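Local coordinates for protein uncharacterized esterase YxiM (Bacillus subtilis, PDB 2O14) that is largely uncharacterized but probably hydrolyses ester bonds through a GDSL-type domain, and carries a galactose-binding-like domain with a bound manganese ion, at residues 17-20 / 25-28; 61-66 / 118-123; 67-72 / 76-81; 134-139 / 145-150. All coordinates share one frame; numbering follows the deposited sequence.

How the contacts relate
All four contacts belong to the galactose-binding-like β-sandwich. Contact 1 comes first; contact 2 opens next and spans a long excursion in which contact 3 forms and closes; contact 4 comes last. Contacts 1 and 2, with centres about 11 Å apart, flank one manganese ion and share its two waters. Contacts 2 and 3 take successive parts of strand 65-69, which lies beside strand 146-156 of contact 4. Contacts 3 and 4, centres about 8 Å apart, tie that mixed sheet to the antiparallel sheet holding strands 80-83 and 131-138. Contacts 1 and 2 lie at the surface round the metal, contact 3 is partly buried, and contact 4 is buried between the sheets.

Contact 1. Residues 17-20 / 25-28. With MN (manganese (II) ion), chain B.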
loop_
_atom_site.group_PDB
_atom_site.type_symbol
_atom_site.label_atom_id
_atom_site.label_comp_id
_atom_site.label_asym_id
_atom_site.label_seq_id
_atom_site.Cartn_x
_atom_site.Cartn_y
_atom_site.Cartn_z
ATOM N N GLN A 17 0.883 22.489 8.914
ATOM C CA GLN A 17 2.194 21.853 8.931
ATOM C C GLN A 17 2.722 21.671 10.343
ATOM O O GLN A 17 2.814 22.625 11.119
ATOM C CB GLN A 17 3.173 22.665 8.083
ATOM C CG GLN A 17 2.755 22.716 6.627
ATOM C CD GLN A 17 3.698 23.510 5.753
ATOM O OE1 GLN A 17 3.480 23.624 4.549
ATOM N NE2 GLN A 17 4.750 24.063 6.349
ATOM N N PHE A 18 3.073 20.430 10.665
ATOM C CA PHE A 18 3.558 20.086 11.992
ATOM C C PHE A 18 4.954 19.485 11.961
ATOM O O PHE A 18 5.225 18.566 11.195
ATOM C CB PHE A 18 2.583 19.100 12.647
ATOM C CG PHE A 18 1.183 19.636 12.781
ATOM C CD1 PHE A 18 0.877 20.596 13.743
ATOM C CD2 PHE A 18 0.173 19.208 11.921
ATOM C CE1 PHE A 18 -0.418 21.121 13.846
ATOM C CE2 PHE A 18 -1.124 19.727 12.014
ATOM C CZ PHE A 18 -1.420 20.682 12.977
ATOM N N ASP A 19 5.837 20.028 12.790
ATOM C CA ASP A 19 7.211 19.543 12.903
ATOM C C ASP A 19 7.303 18.871 14.271
ATOM O O ASP A 19 7.420 19.537 15.294
ATOM C CB ASP A 19 8.204 20.713 12.805
ATOM C CG ASP A 19 9.622 20.321 13.204
ATOM O OD1 ASP A 19 9.950 19.124 13.120
ATOM O OD2 ASP A 19 10.416 21.208 13.593
ATOM N N PHE A 20 7.238 17.546 14.274
ATOM C CA PHE A 20 7.276 16.763 15.505
ATOM C C PHE A 20 8.666 16.598 16.106
ATOM O O PHE A 20 9.640 16.363 15.395
ATOM C CB PHE A 20 6.661 15.392 15.239
ATOM C CG PHE A 20 5.203 15.449 14.874
ATOM C CD1 PHE A 20 4.222 15.512 15.868
ATOM C CD2 PHE A 20 4.807 15.467 13.537
ATOM C CE1 PHE A 20 2.867 15.594 15.535
ATOM C CE2 PHE A 20 3.452 15.547 13.190
ATOM C CZ PHE A 20 2.481 15.610 14.193
HETATM N N MSE A 25 12.745 23.524 15.914
HETATM C CA MSE A 25 11.455 23.891 15.336
HETATM C C MSE A 25 11.747 24.711 14.080
HETATM O O MSE A 25 12.335 25.790 14.152
HETATM C CB MSE A 25 10.625 24.709 16.333
HETATM C CG MSE A 25 10.013 23.891 17.484
HETATM SE SE MSE A 25 11.257 23.209 18.847
HETATM C CE MSE A 25 10.881 24.465 20.280
ATOM N N GLU A 26 11.335 24.189 12.930
ATOM C CA GLU A 26 11.586 24.853 11.660
ATOM C C GLU A 26 10.490 25.832 11.254
ATOM O O GLU A 26 9.305 25.597 11.500
ATOM C CB GLU A 26 11.780 23.812 10.557
ATOM C CG GLU A 26 12.746 22.677 10.905
ATOM C CD GLU A 26 14.002 23.145 11.627
ATOM O OE1 GLU A 26 14.568 24.198 11.254
ATOM O OE2 GLU A 26 14.436 22.445 12.569
ATOM N N PRO A 27 10.877 26.945 10.611
ATOM C CA PRO A 27 9.913 27.958 10.176
ATOM C C PRO A 27 8.857 27.405 9.229
ATOM O O PRO A 27 9.142 26.543 8.400
ATOM C CB PRO A 27 10.800 29.019 9.526
ATOM C CG PRO A 27 11.959 28.227 9.020
ATOM C CD PRO A 27 12.237 27.285 10.158
ATOM N N GLY A 28 7.634 27.905 9.371
ATOM C CA GLY A 28 6.539 27.455 8.529
ATOM C C GLY A 28 5.878 26.216 9.104
ATOM O O GLY A 28 4.883 25.727 8.573
HETATM MN MN MN B . 11.697 19.640 14.702
HETATM O O HOH W 1 13.375 19.911 13.369
HETATM O O HOH W 2 9.853 19.795 16.139
#
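The carboxylate of D19 turns its two oxygens to the manganese ion and also takes the backbone N-H of E26 on OD2. Both oxygens hold the metal, OD1 at 2.4 Å and OD2 at 2.3 Å, while E26 N comes to D19 OD2 from the anti side at 3.2 Å, 25° out of the carboxylate plane. OD2 therefore has two duties, and the N-H probably helps fix the rotation of the chelating group. With CG anti to its backbone N (chi1 168°), D19 points from the end of strand 15-20 into the loop. The CA of M25, a selenomethionine, packs 3.4 Å from D19 OD2.

In this galactose-binding-like domain, the loop after strand 15-20 folds back over the strand end and makes one wall of the metal site. S24 O and both carboxylate oxygens of D65, together with two waters, complete a seven-coordinate shell.

E26 belongs to the second shell. Its bent side chain brings OE2 to water 1, which donates a hydrogen bond of 2.9 Å to E26 OE2 and binds the metal; the same oxygen is bonded to S24 OG. At the far end of the contact the extended Q17 side chain brings NE2 to the carbonyl O of G28 at 2.8 Å, a weak hydrogen bond bent to 117°.

Contact 2. Residues 61-66 / 118-123. With MN (manganese (II) ion), chain B.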
loop_
_atom_site.group_PDB
_atom_site.type_symbol
_atom_site.label_atom_id
_atom_site.label_comp_id
_atom_site.label_asym_id
_atom_site.label_seq_id
_atom_site.Cartn_x
_atom_site.Cartn_y
_atom_site.Cartn_z
ATOM N N GLY A 61 16.529 19.460 8.806
ATOM C CA GLY A 61 15.280 20.177 8.995
ATOM C C GLY A 61 14.322 19.437 9.907
ATOM O O GLY A 61 14.726 18.906 10.941
ATOM N N VAL A 62 13.051 19.388 9.528
ATOM C CA VAL A 62 12.055 18.705 10.343
ATOM C C VAL A 62 12.367 17.219 10.536
ATOM O O VAL A 62 11.769 16.558 11.381
ATOM C CB VAL A 62 10.643 18.863 9.739
ATOM C CG1 VAL A 62 10.250 20.333 9.743
ATOM C CG2 VAL A 62 10.604 18.307 8.327
ATOM N N LYS A 63 13.322 16.705 9.766
ATOM C CA LYS A 63 13.714 15.301 9.853
ATOM C C LYS A 63 14.798 15.062 10.905
ATOM O O LYS A 63 15.235 13.927 11.109
ATOM C CB LYS A 63 14.210 14.810 8.489
ATOM C CG LYS A 63 13.137 14.823 7.418
ATOM C CD LYS A 63 13.650 14.215 6.128
ATOM C CE LYS A 63 12.594 14.237 5.047
ATOM N NZ LYS A 63 13.116 13.617 3.796
ATOM N N SER A 64 15.222 16.133 11.570
ATOM C CA SER A 64 16.251 16.042 12.602
ATOM C C SER A 64 15.681 15.549 13.935
ATOM O O SER A 64 16.427 15.160 14.832
ATOM C CB SER A 64 16.896 17.412 12.819
ATOM O OG SER A 64 15.974 18.283 13.455
ATOM N N ASP A 65 14.361 15.587 14.078
ATOM C CA ASP A 65 13.739 15.130 15.317
ATOM C C ASP A 65 12.368 14.514 15.058
ATOM O O ASP A 65 11.826 14.637 13.959
ATOM C CB ASP A 65 13.627 16.286 16.320
ATOM C CG ASP A 65 12.885 17.492 15.761
ATOM O OD1 ASP A 65 12.396 17.433 14.614
ATOM O OD2 ASP A 65 12.785 18.509 16.476
ATOM N N ALA A 66 11.810 13.855 16.070
ATOM C CA ALA A 66 10.513 13.211 15.914
ATOM C C ALA A 66 9.906 12.791 17.241
ATOM O O ALA A 66 10.479 13.020 18.300
ATOM C CB ALA A 66 10.663 11.982 15.016
ATOM N N GLY A 118 13.220 9.017 7.757
ATOM C CA GLY A 118 12.664 10.119 6.997
ATOM C C GLY A 118 11.821 9.709 5.808
ATOM O O GLY A 118 11.546 10.526 4.928
ATOM N N ALA A 119 11.404 8.448 5.779
ATOM C CA ALA A 119 10.574 7.941 4.692
ATOM C C ALA A 119 9.362 8.841 4.524
ATOM O O ALA A 119 8.787 9.306 5.505
ATOM C CB ALA A 119 10.128 6.526 4.993
ATOM N N GLU A 120 8.968 9.081 3.278
ATOM C CA GLU A 120 7.824 9.940 3.015
ATOM C C GLU A 120 6.852 9.316 2.034
ATOM O O GLU A 120 7.224 8.475 1.217
ATOM C CB GLU A 120 8.290 11.278 2.443
ATOM C CG GLU A 120 9.413 11.939 3.212
ATOM C CD GLU A 120 9.762 13.302 2.644
ATOM O OE1 GLU A 120 8.973 14.253 2.844
ATOM O OE2 GLU A 120 10.821 13.419 1.992
ATOM N N ASP A 121 5.595 9.726 2.131
ATOM C CA ASP A 121 4.558 9.256 1.229
ATOM C C ASP A 121 3.379 10.180 1.434
ATOM O O ASP A 121 3.342 10.938 2.408
ATOM C CB ASP A 121 4.133 7.820 1.536
ATOM C CG ASP A 121 3.563 7.118 0.313
ATOM O OD1 ASP A 121 3.089 7.810 -0.618
ATOM O OD2 ASP A 121 3.591 5.873 0.282
ATOM N N THR A 122 2.416 10.113 0.526
ATOM C CA THR A 122 1.244 10.966 0.603
ATOM C C THR A 122 -0.024 10.167 0.333
ATOM O O THR A 122 -0.026 9.255 -0.489
ATOM C CB THR A 122 1.340 12.101 -0.438
ATOM O OG1 THR A 122 2.514 12.879 -0.179
ATOM C CG2 THR A 122 0.122 13.000 -0.369
ATOM N N PHE A 123 -1.102 10.505 1.028
ATOM C CA PHE A 123 -2.370 9.817 0.809
ATOM C C PHE A 123 -3.519 10.783 1.048
ATOM O O PHE A 123 -3.364 11.789 1.736
ATOM C CB PHE A 123 -2.491 8.601 1.735
ATOM C CG PHE A 123 -2.582 8.951 3.192
ATOM C CD1 PHE A 123 -3.818 9.112 3.804
ATOM C CD2 PHE A 123 -1.429 9.115 3.954
ATOM C CE1 PHE A 123 -3.907 9.426 5.160
ATOM C CE2 PHE A 123 -1.503 9.431 5.312
ATOM C CZ PHE A 123 -2.745 9.586 5.914
HETATM MN MN MN B . 11.697 19.640 14.702
HETATM O O HOH W 1 13.375 19.911 13.369
HETATM O O HOH W 2 9.853 19.795 16.139
#
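K63 and E120 meet with their side chains crossing at about a right angle. The lysine is stretched out, extended beyond CG, and runs past G118 so that its ammonium reaches the glutamate carboxylate from above, not at its edge: NZ lies 2.9 Å from E120 OE2, 67° out of the carboxylate plane, in a hydrogen-bonded salt bridge. CE follows close behind, 3.6 Å from E120 OE2. The glutamate is also extended, and its other oxygen, OE1, has weak partners in T94 and K92 of strand 87-95. G118 O stands 3.6 Å from K63 NZ, so its carbonyl dipole may also favour the positive charge.

K63 belongs to a short 3-10 turn. G61 O accepts S64 N and S64 OG, each at 2.9 Å, the hydroxyl almost in line with the carbonyl (166°), and it also receives a hydrogen bond from water 1.

Just past this turn D65 grips the manganese with both oxygens, OD1 at 2.3 Å and OD2 at 2.4 Å. Itself well away from the ion, the pair is a surface salt bridge joining strand 120-127 to the turn before this metal ligand in the galactose-binding-like β-sandwich.

Contact 3. Residues 67-72 / 76-81; sequences VEFLAY and SNNTFN
F69 drives the edge of its ring into the turn around N78, and this is the tight part of the contact. The ring carbon CD1 meets the carbonyl O of N78 at 3.2 Å, with that oxygen lying in the ring plane, so that the positively polarised C-H edge faces it. T79 CA and F80 N continue along the same edge, farther off. The ring gets there with CG anti to its carbonyl carbon (chi1 -68°), which turns its CD1-CE1 edge to the turn.

Next to it, N78 and A71 close up through their methylene and methyl carbons: CB of N78 is 3.8 Å from CB of A71. N78 is the centre of an inverse gamma turn, closed by a weak bond from T79 N to N77 O, and its N-H is taken by S76 OG at 3.1 Å in an ST turn. These two short-range bonds set the bend that presents the N78 carbonyl to the phenylalanine.

Away from F69 the packing thins toward the surface. There S76 comes nearest with its CB, 3.3 Å from the carbonyl O of Y72, while the tyrosine side chain heads the other way to meet the ring of F145 edge-to-face.

Strand 65-69, in the mixed sheet, here hands over to strand 80-83 of the antiparallel sheet; F69 packs on M52, L135, V136 and L147, whereas the ring of F80 turns off toward F18, F20 and F46.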
loop_
_atom_site.group_PDB
_atom_site.type_symbol
_atom_site.label_atom_id
_atom_site.label_comp_id
_atom_site.label_asym_id
_atom_site.label_seq_id
_atom_site.Cartn_x
_atom_site.Cartn_y
_atom_site.Cartn_z
ATOM N N VAL A 67 8.720 12.197 17.163
ATOM C CA VAL A 67 8.035 11.668 18.334
ATOM C C VAL A 67 7.904 10.185 18.039
ATOM O O VAL A 67 7.784 9.789 16.874
ATOM C CB VAL A 67 6.610 12.251 18.520
ATOM C CG1 VAL A 67 6.686 13.670 19.079
ATOM C CG2 VAL A 67 5.867 12.230 17.199
ATOM N N GLU A 68 7.952 9.364 19.078
ATOM C CA GLU A 68 7.816 7.925 18.907
ATOM C C GLU A 68 6.524 7.431 19.551
ATOM O O GLU A 68 6.208 7.792 20.685
ATOM C CB GLU A 68 8.995 7.197 19.543
ATOM C CG GLU A 68 8.944 5.703 19.335
ATOM C CD GLU A 68 10.142 4.996 19.916
ATOM O OE1 GLU A 68 11.130 5.682 20.262
ATOM O OE2 GLU A 68 10.096 3.752 20.015
ATOM N N PHE A 69 5.771 6.624 18.819
ATOM C CA PHE A 69 4.533 6.076 19.355
ATOM C C PHE A 69 4.897 4.805 20.115
ATOM O O PHE A 69 5.298 3.805 19.512
ATOM C CB PHE A 69 3.566 5.763 18.218
ATOM C CG PHE A 69 3.041 6.987 17.518
ATOM C CD1 PHE A 69 1.769 7.474 17.799
ATOM C CD2 PHE A 69 3.823 7.660 16.580
ATOM C CE1 PHE A 69 1.279 8.614 17.152
ATOM C CE2 PHE A 69 3.341 8.800 15.928
ATOM C CZ PHE A 69 2.070 9.274 16.216
ATOM N N LEU A 70 4.768 4.861 21.439
ATOM C CA LEU A 70 5.087 3.732 22.307
ATOM C C LEU A 70 3.947 2.714 22.347
ATOM O O LEU A 70 4.159 1.529 22.601
ATOM C CB LEU A 70 5.403 4.235 23.715
ATOM C CG LEU A 70 6.574 5.218 23.782
ATOM C CD1 LEU A 70 6.814 5.636 25.228
ATOM C CD2 LEU A 70 7.817 4.571 23.200
ATOM N N ALA A 71 2.734 3.195 22.115
ATOM C CA ALA A 71 1.560 2.344 22.058
ATOM C C ALA A 71 1.120 2.500 20.610
ATOM O O ALA A 71 1.180 3.601 20.062
ATOM C CB ALA A 71 0.489 2.853 23.006
ATOM N N TYR A 72 0.711 1.410 19.970
ATOM C CA TYR A 72 0.285 1.491 18.580
ATOM C C TYR A 72 -0.826 0.503 18.246
ATOM O O TYR A 72 -1.431 -0.084 19.140
ATOM C CB TYR A 72 1.485 1.279 17.648
ATOM C CG TYR A 72 2.309 0.074 18.011
ATOM C CD1 TYR A 72 3.314 0.159 18.971
ATOM C CD2 TYR A 72 2.040 -1.164 17.445
ATOM C CE1 TYR A 72 4.026 -0.969 19.360
ATOM C CE2 TYR A 72 2.740 -2.295 17.826
ATOM C CZ TYR A 72 3.728 -2.192 18.783
ATOM O OH TYR A 72 4.394 -3.324 19.177
ATOM N N SER A 76 -5.543 1.894 18.331
ATOM C CA SER A 76 -4.957 2.560 19.487
ATOM C C SER A 76 -5.458 3.995 19.634
ATOM O O SER A 76 -5.729 4.678 18.644
ATOM C CB SER A 76 -3.433 2.563 19.371
ATOM O OG SER A 76 -2.852 3.203 20.487
ATOM N N ASN A 77 -5.587 4.441 20.877
ATOM C CA ASN A 77 -6.028 5.798 21.162
ATOM C C ASN A 77 -4.814 6.704 21.223
ATOM O O ASN A 77 -4.948 7.916 21.391
ATOM C CB ASN A 77 -6.772 5.856 22.500
ATOM C CG ASN A 77 -8.213 5.412 22.379
ATOM O OD1 ASN A 77 -8.815 4.946 23.347
ATOM N ND2 ASN A 77 -8.782 5.566 21.184
ATOM N N ASN A 78 -3.631 6.103 21.093
ATOM C CA ASN A 78 -2.377 6.848 21.126
ATOM C C ASN A 78 -2.169 7.576 19.797
ATOM O O ASN A 78 -1.211 7.301 19.074
ATOM C CB ASN A 78 -1.198 5.898 21.363
ATOM C CG ASN A 78 0.092 6.642 21.686
ATOM O OD1 ASN A 78 1.192 6.162 21.401
ATOM N ND2 ASN A 78 -0.039 7.809 22.299
ATOM N N THR A 79 -3.056 8.509 19.477
ATOM C CA THR A 79 -2.940 9.242 18.217
ATOM C C THR A 79 -2.603 10.717 18.366
ATOM O O THR A 79 -2.631 11.281 19.457
ATOM C CB THR A 79 -4.260 9.199 17.426
ATOM O OG1 THR A 79 -5.324 9.685 18.261
ATOM C CG2 THR A 79 -4.568 7.780 16.955
ATOM N N PHE A 80 -2.265 11.325 17.237
ATOM C CA PHE A 80 -2.020 12.753 17.170
ATOM C C PHE A 80 -3.345 13.210 16.574
ATOM O O PHE A 80 -3.750 12.699 15.528
ATOM C CB PHE A 80 -0.896 13.079 16.188
ATOM C CG PHE A 80 -0.857 14.527 15.776
ATOM C CD1 PHE A 80 -0.489 15.514 16.687
ATOM C CD2 PHE A 80 -1.206 14.903 14.482
ATOM C CE1 PHE A 80 -0.469 16.856 16.314
ATOM C CE2 PHE A 80 -1.191 16.240 14.098
ATOM C CZ PHE A 80 -0.821 17.219 15.016
ATOM N N ASN A 81 -4.027 14.141 17.227
ATOM C CA ASN A 81 -5.304 14.623 16.710
ATOM C C ASN A 81 -5.173 16.041 16.195
ATOM O O ASN A 81 -4.370 16.826 16.703
ATOM C CB ASN A 81 -6.383 14.627 17.794
ATOM C CG ASN A 81 -6.434 13.340 18.575
ATOM O OD1 ASN A 81 -6.099 12.275 18.061
ATOM N ND2 ASN A 81 -6.874 13.428 19.825
#

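Contact 4. Residues 134-139 / 145-150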
loop_
_atom_site.group_PDB
_atom_site.type_symbol
_atom_site.label_atom_id
_atom_site.label_comp_id
_atom_site.label_asym_id
_atom_site.label_seq_id
_atom_site.Cartn_x
_atom_site.Cartn_y
_atom_site.Cartn_z
ATOM N N LEU A 134 -4.311 10.272 13.749
ATOM C CA LEU A 134 -3.277 9.485 13.092
ATOM C C LEU A 134 -2.164 8.988 14.012
ATOM O O LEU A 134 -1.894 9.572 15.060
ATOM C CB LEU A 134 -2.687 10.345 11.960
ATOM C CG LEU A 134 -1.497 9.905 11.105
ATOM C CD1 LEU A 134 -1.432 10.772 9.854
ATOM C CD2 LEU A 134 -0.203 10.021 11.908
ATOM N N LEU A 135 -1.537 7.883 13.621
ATOM C CA LEU A 135 -0.412 7.335 14.373
ATOM C C LEU A 135 0.445 6.531 13.412
ATOM O O LEU A 135 0.004 6.184 12.311
ATOM C CB LEU A 135 -0.872 6.426 15.525
ATOM C CG LEU A 135 -1.400 5.011 15.231
ATOM C CD1 LEU A 135 -1.119 4.113 16.427
ATOM C CD2 LEU A 135 -2.895 5.043 14.919
ATOM N N VAL A 136 1.682 6.271 13.816
ATOM C CA VAL A 136 2.594 5.464 13.020
ATOM C C VAL A 136 2.490 4.156 13.776
ATOM O O VAL A 136 2.509 4.152 15.007
ATOM C CB VAL A 136 4.028 6.025 13.066
ATOM C CG1 VAL A 136 4.970 5.142 12.248
ATOM C CG2 VAL A 136 4.029 7.443 12.515
ATOM N N THR A 137 2.374 3.048 13.060
ATOM C CA THR A 137 2.181 1.782 13.742
ATOM C C THR A 137 2.908 0.580 13.164
ATOM O O THR A 137 3.599 0.651 12.141
ATOM C CB THR A 137 0.675 1.451 13.805
ATOM O OG1 THR A 137 0.456 0.306 14.639
ATOM C CG2 THR A 137 0.151 1.172 12.407
ATOM N N GLU A 138 2.693 -0.545 13.828
ATOM C CA GLU A 138 3.320 -1.794 13.469
ATOM C C GLU A 138 3.412 -2.135 12.008
ATOM O O GLU A 138 2.418 -2.282 11.288
ATOM C CB GLU A 138 2.667 -2.959 14.205
ATOM C CG GLU A 138 3.661 -4.047 14.568
ATOM C CD GLU A 138 3.057 -5.120 15.447
ATOM O OE1 GLU A 138 2.218 -5.895 14.942
ATOM O OE2 GLU A 138 3.412 -5.181 16.646
ATOM N N GLY A 139 4.668 -2.213 11.602
ATOM C CA GLY A 139 5.058 -2.610 10.282
ATOM C C GLY A 139 5.878 -3.761 10.826
ATOM O O GLY A 139 5.376 -4.874 10.962
ATOM N N PHE A 145 8.481 3.259 15.916
ATOM C CA PHE A 145 7.459 3.859 15.060
ATOM C C PHE A 145 7.510 5.351 15.365
ATOM O O PHE A 145 6.977 5.816 16.371
ATOM C CB PHE A 145 6.100 3.243 15.387
ATOM C CG PHE A 145 6.090 1.746 15.251
ATOM C CD1 PHE A 145 6.600 1.143 14.104
ATOM C CD2 PHE A 145 5.621 0.936 16.282
ATOM C CE1 PHE A 145 6.648 -0.245 13.982
ATOM C CE2 PHE A 145 5.663 -0.458 16.171
ATOM C CZ PHE A 145 6.179 -1.045 15.023
ATOM N N THR A 146 8.184 6.084 14.488
ATOM C CA THR A 146 8.403 7.512 14.666
ATOM C C THR A 146 7.805 8.413 13.595
ATOM O O THR A 146 7.627 8.003 12.446
ATOM C CB THR A 146 9.900 7.794 14.701
ATOM O OG1 THR A 146 10.468 7.424 13.441
ATOM C CG2 THR A 146 10.573 6.984 15.797
ATOM N N LEU A 147 7.530 9.656 13.978
ATOM C CA LEU A 147 6.948 10.636 13.068
ATOM C C LEU A 147 7.709 11.965 13.167
ATOM O O LEU A 147 7.807 12.539 14.248
ATOM C CB LEU A 147 5.466 10.841 13.421
ATOM C CG LEU A 147 4.698 11.852 12.560
ATOM C CD1 LEU A 147 4.688 11.401 11.109
ATOM C CD2 LEU A 147 3.280 12.008 13.083
ATOM N N SER A 148 8.248 12.452 12.050
ATOM C CA SER A 148 8.990 13.715 12.048
ATOM C C SER A 148 8.153 14.907 11.620
ATOM O O SER A 148 8.330 16.004 12.133
ATOM C CB SER A 148 10.217 13.639 11.125
ATOM O OG SER A 148 11.305 12.975 11.741
ATOM N N ALA A 149 7.250 14.711 10.668
ATOM C CA ALA A 149 6.440 15.834 10.216
ATOM C C ALA A 149 5.170 15.432 9.495
ATOM O O ALA A 149 5.032 14.304 9.039
ATOM C CB ALA A 149 7.272 16.734 9.306
ATOM N N LEU A 150 4.247 16.380 9.398
ATOM C CA LEU A 150 2.996 16.168 8.691
ATOM C C LEU A 150 2.636 17.435 7.938
ATOM O O LEU A 150 2.833 18.544 8.443
ATOM C CB LEU A 150 1.849 15.854 9.650
ATOM C CG LEU A 150 1.714 14.479 10.293
ATOM C CD1 LEU A 150 0.418 14.444 11.112
ATOM C CD2 LEU A 150 1.690 13.403 9.217
#
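V136 packs against F145 and L147, with CG1 of V136 3.8 Å from CB of F145. The other valine methyl, CG2, lies 3.6 Å from the carbonyl O of T146 and rests against L147 CB; both methyls lie beside the T146 carbonyl, with CG1 toward F145 and CG2 toward L147.

The F145 ring lies under the backbone of the other segment. One face is covered by the peptide between T137 and E138: T137 C sits over the ring centre, 3.8 Å above the plane, and E138 N is offset toward the rim. CZ comes up to E138 CA at 3.3 Å, a snug fit, and G139 N meets the ring obliquely. The first torsion, chi1 -57°, sets CG anti to the carbonyl carbon and sends the ring toward the end of strand 131-138.

Deeper in, the leucines finish the seam. L134 has both methyls in use, CD2 at 4.2 Å from L147 CD2, and CD1 meeting L150 CD2 tip to tip at 4.1 Å.

Beyond this shell, T137 OG1 bonds to the backbone N of G73. A101 packs against V136 and F145, and V93 against L147 and L150. A classic bulge at S148 and A149, both facing T94 of strand 87-95, lies between L147 and L150.

The axes of segments 134-138 and 146-150 come within 7.1 Å, their directions 141° apart: this is largely apolar packing, with a ring on a peptide at one end, between the two sheets of a galactose-binding-like β-sandwich.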